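PDB 2PL2: hypothetical conserved protein TTC0263 from Thermus thermophilus, which is of unknown function but belongs to the tetratricopeptide repeat proteins, whose stacked pairs of antiparallel helices commonly serve as scaffolds for binding other proteins. Local coordinates for residues L42-L45 with A46-Q49; A58-N61 with G62-L65; E159-S163 with M164-D168. One frame throughout, in Å; residues are numbered along the deposited sequence.

Contact 1: L42-L45 with A46-Q49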
loop_
_atom_site.group_PDB
_atom_site.type_symbol
_atom_site.label_atom_id
_atom_site.label_comp_id
_atom_site.label_asym_id
_atom_site.label_seq_id
_atom_site.Cartn_x
_atom_site.Cartn_y
_atom_site.Cartn_z
ATOM N N LEU A 42 -13.873 12.758 -9.064
ATOM C CA LEU A 42 -12.532 13.258 -8.715
ATOM C C LEU A 42 -12.140 12.810 -7.322
ATOM O O LEU A 42 -10.972 12.549 -7.032
ATOM C CB LEU A 42 -12.490 14.792 -8.737
ATOM C CG LEU A 42 -12.389 15.601 -10.026
ATOM C CD1 LEU A 42 -12.499 17.095 -9.691
ATOM C CD2 LEU A 42 -11.064 15.314 -10.717
ATOM N N TYR A 43 -13.131 12.783 -6.442
ATOM C CA TYR A 43 -12.917 12.355 -5.068
ATOM C C TYR A 43 -12.485 10.887 -5.077
ATOM O O TYR A 43 -11.438 10.538 -4.530
ATOM C CB TYR A 43 -14.210 12.500 -4.252
ATOM C CG TYR A 43 -14.237 11.636 -3.002
ATOM C CD1 TYR A 43 -13.457 11.949 -1.891
ATOM C CD2 TYR A 43 -15.043 10.500 -2.943
ATOM C CE1 TYR A 43 -13.482 11.152 -0.745
ATOM C CE2 TYR A 43 -15.071 9.695 -1.815
ATOM C CZ TYR A 43 -14.293 10.025 -0.715
ATOM O OH TYR A 43 -14.333 9.219 0.405
ATOM N N TRP A 44 -13.297 10.039 -5.703
ATOM C CA TRP A 44 -12.995 8.615 -5.764
ATOM C C TRP A 44 -11.698 8.362 -6.515
ATOM O O TRP A 44 -10.892 7.524 -6.104
ATOM C CB TRP A 44 -14.144 7.852 -6.407
ATOM C CG TRP A 44 -15.263 7.620 -5.456
ATOM C CD1 TRP A 44 -16.514 8.167 -5.503
ATOM C CD2 TRP A 44 -15.225 6.807 -4.274
ATOM N NE1 TRP A 44 -17.257 7.745 -4.420
ATOM C CE2 TRP A 44 -16.489 6.915 -3.654
ATOM C CE3 TRP A 44 -14.244 6.006 -3.685
ATOM C CZ2 TRP A 44 -16.792 6.245 -2.465
ATOM C CZ3 TRP A 44 -14.549 5.342 -2.499
ATOM C CH2 TRP A 44 -15.810 5.467 -1.903
ATOM N N LEU A 45 -11.500 9.094 -7.606
ATOM C CA LEU A 45 -10.287 8.979 -8.397
ATOM C C LEU A 45 -9.094 9.244 -7.491
ATOM O O LEU A 45 -8.143 8.466 -7.452
ATOM C CB LEU A 45 -10.287 10.003 -9.534
ATOM C CG LEU A 45 -8.958 10.107 -10.288
ATOM C CD1 LEU A 45 -8.743 8.860 -11.125
ATOM C CD2 LEU A 45 -8.958 11.350 -11.168
ATOM N N ALA A 46 -9.148 10.357 -6.771
ATOM C CA ALA A 46 -8.079 10.732 -5.863
ATOM C C ALA A 46 -7.852 9.654 -4.803
ATOM O O ALA A 46 -6.713 9.315 -4.497
ATOM C CB ALA A 46 -8.407 12.066 -5.193
ATOM N N ARG A 47 -8.937 9.134 -4.233
ATOM C CA ARG A 47 -8.835 8.100 -3.208
ATOM C C ARG A 47 -8.104 6.895 -3.771
ATOM O O ARG A 47 -7.226 6.323 -3.123
ATOM C CB ARG A 47 -10.218 7.675 -2.713
ATOM C CG ARG A 47 -10.807 8.573 -1.643
ATOM C CD ARG A 47 -12.017 7.921 -0.999
ATOM N NE ARG A 47 -11.666 6.933 0.024
ATOM C CZ ARG A 47 -12.546 6.137 0.627
ATOM N NH1 ARG A 47 -13.831 6.211 0.306
ATOM N NH2 ARG A 47 -12.147 5.267 1.550
ATOM N N THR A 48 -8.468 6.520 -4.988
ATOM C CA THR A 48 -7.837 5.390 -5.647
ATOM C C THR A 48 -6.355 5.669 -5.942
ATOM O O THR A 48 -5.526 4.762 -5.873
ATOM C CB THR A 48 -8.569 5.060 -6.941
ATOM O OG1 THR A 48 -9.977 4.985 -6.679
ATOM C CG2 THR A 48 -8.084 3.726 -7.495
ATOM N N GLN A 49 -6.026 6.922 -6.251
ATOM C CA GLN A 49 -4.647 7.304 -6.535
ATOM C C GLN A 49 -3.772 7.176 -5.292
ATOM O O GLN A 49 -2.613 6.772 -5.377
ATOM C CB GLN A 49 -4.596 8.744 -7.063
ATOM C CG GLN A 49 -5.313 8.936 -8.403
ATOM C CD GLN A 49 -5.257 10.360 -8.909
ATOM O OE1 GLN A 49 -5.578 11.297 -8.179
ATOM N NE2 GLN A 49 -4.861 10.534 -10.168
#
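Tyr43 and Arg47 meet because the tyrosine turns its CG away from its own backbone N (chi1 159°) while the arginine, after starting out along the same flank of the helix, bends at chi3 (81°). The two side chains then run side by side, one helical turn apart. Arg47 CG sits over one face of the Tyr43 ring, 4.1 Å from the centroid, in a CH-pi contact displaced toward the rim. Farther out, Arg47 CD lies 3.1 Å from Tyr43 CZ, so the aliphatic part of the arginine follows the ring to its hydroxyl end. The guanidinium continues to Trp44, where NH1 lies 3.0 Å from CZ3 in an oblique approach. Tyr43 also brings CE2 over the centre of the Trp44 ring, completing a cluster of three neighbouring side chains.

On another flank Thr48 folds its hydroxyl back onto the helix. Its OG1 donates to Trp44 O at 2.8 Å, and Thr48 N donates to that same oxygen at 2.9 Å. The two donors arrive from opposite faces of the carbonyl plane, giving this oxygen a double grip and a partner for the hydroxyl of a buried residue. Ordinary helical bonds from Ala46, Arg47 and Gln49 complete the backbone.

Trp44 meets Tyr16 edge-to-face and also contacts the Phe28 ring, whereas Leu45 packs on Leu25 and Leu32. Helix 39-51 is thus wedged among its neighbours as expected of a helix in a tetratricopeptide repeat stack.

Contact 2: A58-N61 with G62-L65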
loop_
_atom_site.group_PDB
_atom_site.type_symbol
_atom_site.label_atom_id
_atom_site.label_comp_id
_atom_site.label_asym_id
_atom_site.label_seq_id
_atom_site.Cartn_x
_atom_site.Cartn_y
_atom_site.Cartn_z
ATOM N N ALA A 58 -3.152 13.041 -6.534
ATOM C CA ALA A 58 -4.255 13.029 -5.582
ATOM C C ALA A 58 -4.267 14.311 -4.775
ATOM O O ALA A 58 -5.324 14.775 -4.349
ATOM C CB ALA A 58 -4.136 11.832 -4.653
ATOM N N LEU A 59 -3.084 14.870 -4.550
ATOM C CA LEU A 59 -2.959 16.117 -3.813
ATOM C C LEU A 59 -3.545 17.221 -4.694
ATOM O O LEU A 59 -4.191 18.145 -4.206
ATOM C CB LEU A 59 -1.487 16.416 -3.524
ATOM C CG LEU A 59 -1.146 17.764 -2.871
ATOM C CD1 LEU A 59 -1.511 17.736 -1.389
ATOM C CD2 LEU A 59 0.346 18.048 -3.032
ATOM N N GLU A 60 -3.325 17.103 -6.000
ATOM C CA GLU A 60 -3.810 18.084 -6.959
ATOM C C GLU A 60 -5.322 18.008 -7.151
ATOM O O GLU A 60 -5.969 19.029 -7.399
ATOM C CB GLU A 60 -3.092 17.892 -8.299
ATOM C CG GLU A 60 -3.213 19.077 -9.242
ATOM C CD GLU A 60 -2.920 20.406 -8.552
ATOM O OE1 GLU A 60 -1.814 20.568 -7.980
ATOM O OE2 GLU A 60 -3.811 21.290 -8.580
ATOM N N ASN A 61 -5.878 16.804 -7.040
ATOM C CA ASN A 61 -7.322 16.606 -7.181
ATOM C C ASN A 61 -8.049 17.056 -5.915
ATOM O O ASN A 61 -9.186 17.519 -5.971
ATOM C CB ASN A 61 -7.640 15.137 -7.470
ATOM C CG ASN A 61 -7.553 14.800 -8.949
ATOM O OD1 ASN A 61 -7.374 13.641 -9.325
ATOM N ND2 ASN A 61 -7.695 15.812 -9.795
ATOM N N GLY A 62 -7.391 16.900 -4.773
ATOM C CA GLY A 62 -7.978 17.333 -3.525
ATOM C C GLY A 62 -8.042 18.849 -3.544
ATOM O O GLY A 62 -9.041 19.446 -3.120
ATOM N N LYS A 63 -6.964 19.463 -4.042
ATOM C CA LYS A 63 -6.860 20.914 -4.159
ATOM C C LYS A 63 -7.990 21.478 -5.000
ATOM O O LYS A 63 -8.637 22.425 -4.603
ATOM C CB LYS A 63 -5.522 21.309 -4.785
ATOM C CG LYS A 63 -4.358 21.346 -3.795
ATOM C CD LYS A 63 -3.026 21.585 -4.493
ATOM C CE LYS A 63 -1.934 21.842 -3.457
ATOM N NZ LYS A 63 -0.564 21.867 -4.034
ATOM N N THR A 64 -8.230 20.886 -6.161
ATOM C CA THR A 64 -9.294 21.356 -7.046
ATOM C C THR A 64 -10.682 20.999 -6.512
ATOM O O THR A 64 -11.695 21.510 -6.990
ATOM C CB THR A 64 -9.106 20.814 -8.498
ATOM O OG1 THR A 64 -10.367 20.790 -9.182
ATOM C CG2 THR A 64 -8.532 19.427 -8.482
ATOM N N LEU A 65 -10.729 20.142 -5.499
ATOM C CA LEU A 65 -12.006 19.755 -4.917
ATOM C C LEU A 65 -12.418 20.754 -3.853
ATOM O O LEU A 65 -13.589 21.095 -3.732
ATOM C CB LEU A 65 -11.910 18.367 -4.310
ATOM C CG LEU A 65 -12.242 17.227 -5.255
ATOM C CD1 LEU A 65 -11.851 15.894 -4.614
ATOM C CD2 LEU A 65 -13.739 17.285 -5.575
#
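Lys63 reaches back over Leu59 and beside Glu60, one turn earlier on helix 55-68. The aliphatic contacts come first. With its chain extended beyond CG, the lysine crosses Leu59 at a slant: CE comes 4.2 Å from Leu59 CG, and NZ ends 4.1 Å from Leu59 CD2. Its methylenes also pass close to the backbone of the preceding turn, Lys63 CG lying 3.2 Å from Leu59 O.

The electrostatic part is looser. Glu60 folds at chi2 (47°), which swings its carboxylate round to the lysine chain, where OE1 is 3.8 Å from Lys63 CD. Glu60 OE1 and Lys63 NZ remain 4.3 Å apart, too far for a salt bridge, though the opposite charges probably attract mildly at this exposed surface.

This is the second of two successive helices, 39-51 and 55-68, that pack together as neighbouring helices do in a tetratricopeptide repeat stack. Asn61 faces Leu42, Leu45 and Gln49 of the first helix, while Leu59 turns to Leu79, Ala82 and Tyr83 on helix 73-88.

Contacts of the backbone make up the remaining group. Gly62 N donates to Ala58 O at 3.0 Å and Lys63 N to Leu59 O at 3.1 Å, both in the regular helical pattern. Two residues on from the lysine, Leu65 sets CB and CG beside Asn61 O. Leu65 N also donates to Gly62 O at 3.0 Å, a three-residue step.

Contact 3: E159-S163 with M164-D168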
loop_
_atom_site.group_PDB
_atom_site.type_symbol
_atom_site.label_atom_id
_atom_site.label_comp_id
_atom_site.label_asym_id
_atom_site.label_seq_id
_atom_site.Cartn_x
_atom_site.Cartn_y
_atom_site.Cartn_z
ATOM N N GLU A 159 -4.497 0.622 17.826
ATOM C CA GLU A 159 -3.209 1.088 17.316
ATOM C C GLU A 159 -2.632 2.210 18.145
ATOM O O GLU A 159 -1.449 2.186 18.461
ATOM C CB GLU A 159 -3.346 1.542 15.863
ATOM C CG GLU A 159 -3.164 0.417 14.873
ATOM C CD GLU A 159 -1.776 -0.182 14.955
ATOM O OE1 GLU A 159 -0.807 0.546 14.668
ATOM O OE2 GLU A 159 -1.655 -1.375 15.307
ATOM N N LEU A 160 -3.451 3.202 18.487
ATOM C CA LEU A 160 -2.958 4.304 19.324
ATOM C C LEU A 160 -2.562 3.811 20.729
ATOM O O LEU A 160 -1.745 4.430 21.401
ATOM C CB LEU A 160 -4.008 5.409 19.451
ATOM C CG LEU A 160 -3.637 6.564 20.393
ATOM C CD1 LEU A 160 -2.340 7.238 19.942
ATOM C CD2 LEU A 160 -4.789 7.555 20.460
ATOM N N TYR A 161 -3.139 2.693 21.171
ATOM C CA TYR A 161 -2.801 2.155 22.484
ATOM C C TYR A 161 -1.476 1.416 22.466
ATOM O O TYR A 161 -0.755 1.388 23.474
ATOM C CB TYR A 161 -3.913 1.248 22.999
ATOM C CG TYR A 161 -5.106 2.027 23.477
ATOM C CD1 TYR A 161 -4.932 3.248 24.116
ATOM C CD2 TYR A 161 -6.399 1.555 23.298
ATOM C CE1 TYR A 161 -6.005 3.981 24.560
ATOM C CE2 TYR A 161 -7.495 2.288 23.746
ATOM C CZ TYR A 161 -7.281 3.507 24.376
ATOM O OH TYR A 161 -8.326 4.273 24.808
ATOM N N LEU A 162 -1.146 0.820 21.325
ATOM C CA LEU A 162 0.130 0.130 21.205
ATOM C C LEU A 162 1.232 1.185 21.179
ATOM O O LEU A 162 2.310 0.988 21.740
ATOM C CB LEU A 162 0.165 -0.733 19.942
ATOM C CG LEU A 162 -0.606 -2.049 20.097
ATOM C CD1 LEU A 162 -0.527 -2.869 18.833
ATOM C CD2 LEU A 162 -0.022 -2.825 21.261
ATOM N N SER A 163 0.937 2.318 20.552
ATOM C CA SER A 163 1.886 3.426 20.457
ATOM C C SER A 163 2.116 4.055 21.833
ATOM O O SER A 163 3.237 4.442 22.168
ATOM C CB SER A 163 1.359 4.502 19.505
ATOM O OG SER A 163 0.350 5.281 20.130
ATOM N N MET A 164 1.042 4.163 22.616
ATOM C CA MET A 164 1.112 4.740 23.955
ATOM C C MET A 164 1.644 3.743 24.982
ATOM O O MET A 164 2.098 4.134 26.060
ATOM C CB MET A 164 -0.272 5.236 24.405
ATOM C CG MET A 164 -0.801 6.428 23.639
ATOM S SD MET A 164 -2.374 7.022 24.265
ATOM C CE MET A 164 -3.449 6.052 23.377
ATOM N N GLY A 165 1.582 2.456 24.654
ATOM C CA GLY A 165 2.069 1.452 25.579
ATOM C C GLY A 165 0.957 0.826 26.399
ATOM O O GLY A 165 1.228 0.066 27.335
ATOM N N ARG A 166 -0.291 1.156 26.063
ATOM C CA ARG A 166 -1.448 0.598 26.759
ATOM C C ARG A 166 -1.851 -0.714 26.084
ATOM O O ARG A 166 -2.911 -0.812 25.470
ATOM C CB ARG A 166 -2.622 1.570 26.709
ATOM C CG ARG A 166 -2.379 2.919 27.374
ATOM C CD ARG A 166 -3.659 3.741 27.319
ATOM N NE ARG A 166 -3.528 5.059 27.924
ATOM C CZ ARG A 166 -4.545 5.898 28.089
ATOM N NH1 ARG A 166 -5.761 5.548 27.692
ATOM N NH2 ARG A 166 -4.351 7.086 28.649
ATOM N N LEU A 167 -0.986 -1.713 26.203
ATOM C CA LEU A 167 -1.207 -3.023 25.605
ATOM C C LEU A 167 -2.531 -3.690 25.997
ATOM O O LEU A 167 -3.308 -4.120 25.132
ATOM C CB LEU A 167 -0.030 -3.938 25.956
ATOM C CG LEU A 167 0.749 -4.543 24.791
ATOM C CD1 LEU A 167 2.076 -5.071 25.290
ATOM C CD2 LEU A 167 -0.081 -5.646 24.141
ATOM N N ASP A 168 -2.800 -3.781 27.294
ATOM C CA ASP A 168 -4.034 -4.410 27.730
ATOM C C ASP A 168 -5.249 -3.752 27.105
ATOM O O ASP A 168 -6.190 -4.432 26.705
ATOM C CB ASP A 168 -4.140 -4.381 29.255
ATOM C CG ASP A 168 -3.132 -5.295 29.915
ATOM O OD1 ASP A 168 -2.945 -6.422 29.405
ATOM O OD2 ASP A 168 -2.535 -4.900 30.940
#
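Tyr161 O takes two backbone donors as helix 151-164 breaks off: Gly165 N at 2.8 Å and, one residue on, Arg166 N at 2.6 Å. Both bonds are weak, bent well away from linear. Gly165 makes this possible by leaving the helix with a positive phi (98°), where a side chain would be jammed against the preceding carbonyl oxygen. Its N also has a weak bond to Leu162 O.

The turn sends Arg166 back across Tyr161. The arginine is extended from CG to NE (chi3 -180°), so CD reaches 3.5 Å from Tyr161 CD1 and NH1 lies 3.5 Å from CE1; the planes are 14° apart, though the guanidinium approaches the ring obliquely. Met164, bent at chi3, brings its methyl CE beside the same ring, while SD sits over one face of the guanidinium. A salt bridge from Arg166 NH1 to Glu138 ties the group to helix 134-147.

Leu160 O is also used twice: Ser163 OG donates to it at 2.6 Å and Met164 N at 3.1 Å, both from the same face of the carbonyl plane. Farther round, Leu162 CD2 meets Leu167 CG at 4.0 Å, bridging the two helices. Glu159 faces the other way and forms a salt bridge with Arg20 of the second subunit.

Arg166, centre of an inverse gamma turn, is the N-cap of helix 167-180. The weak bonds Arg166 N to Tyr161 O and Gly165 N to Leu162 O, with the positive-phi glycine, are consistent with a Schellman motif, here in a tight turn between successive helices, as found in tetratricopeptide repeat proteins.

How the contacts relate
Contacts 1 and 2 lie on consecutive helices, 39-51 and 55-68, with centres 9 Å apart, and they touch directly, side chain against side chain. Contact 3 lies across the centre of the chain, at the turn between helices 151-164 and 167-180. Its centre is 32 Å from that of contact 1 and 34 Å from that of contact 2, and the nearest atoms are about 17 Å and 23 Å away. Along the chain the three follow one another in series, each closing before the next opens. Of the three, contact 3 alone touches the second subunit.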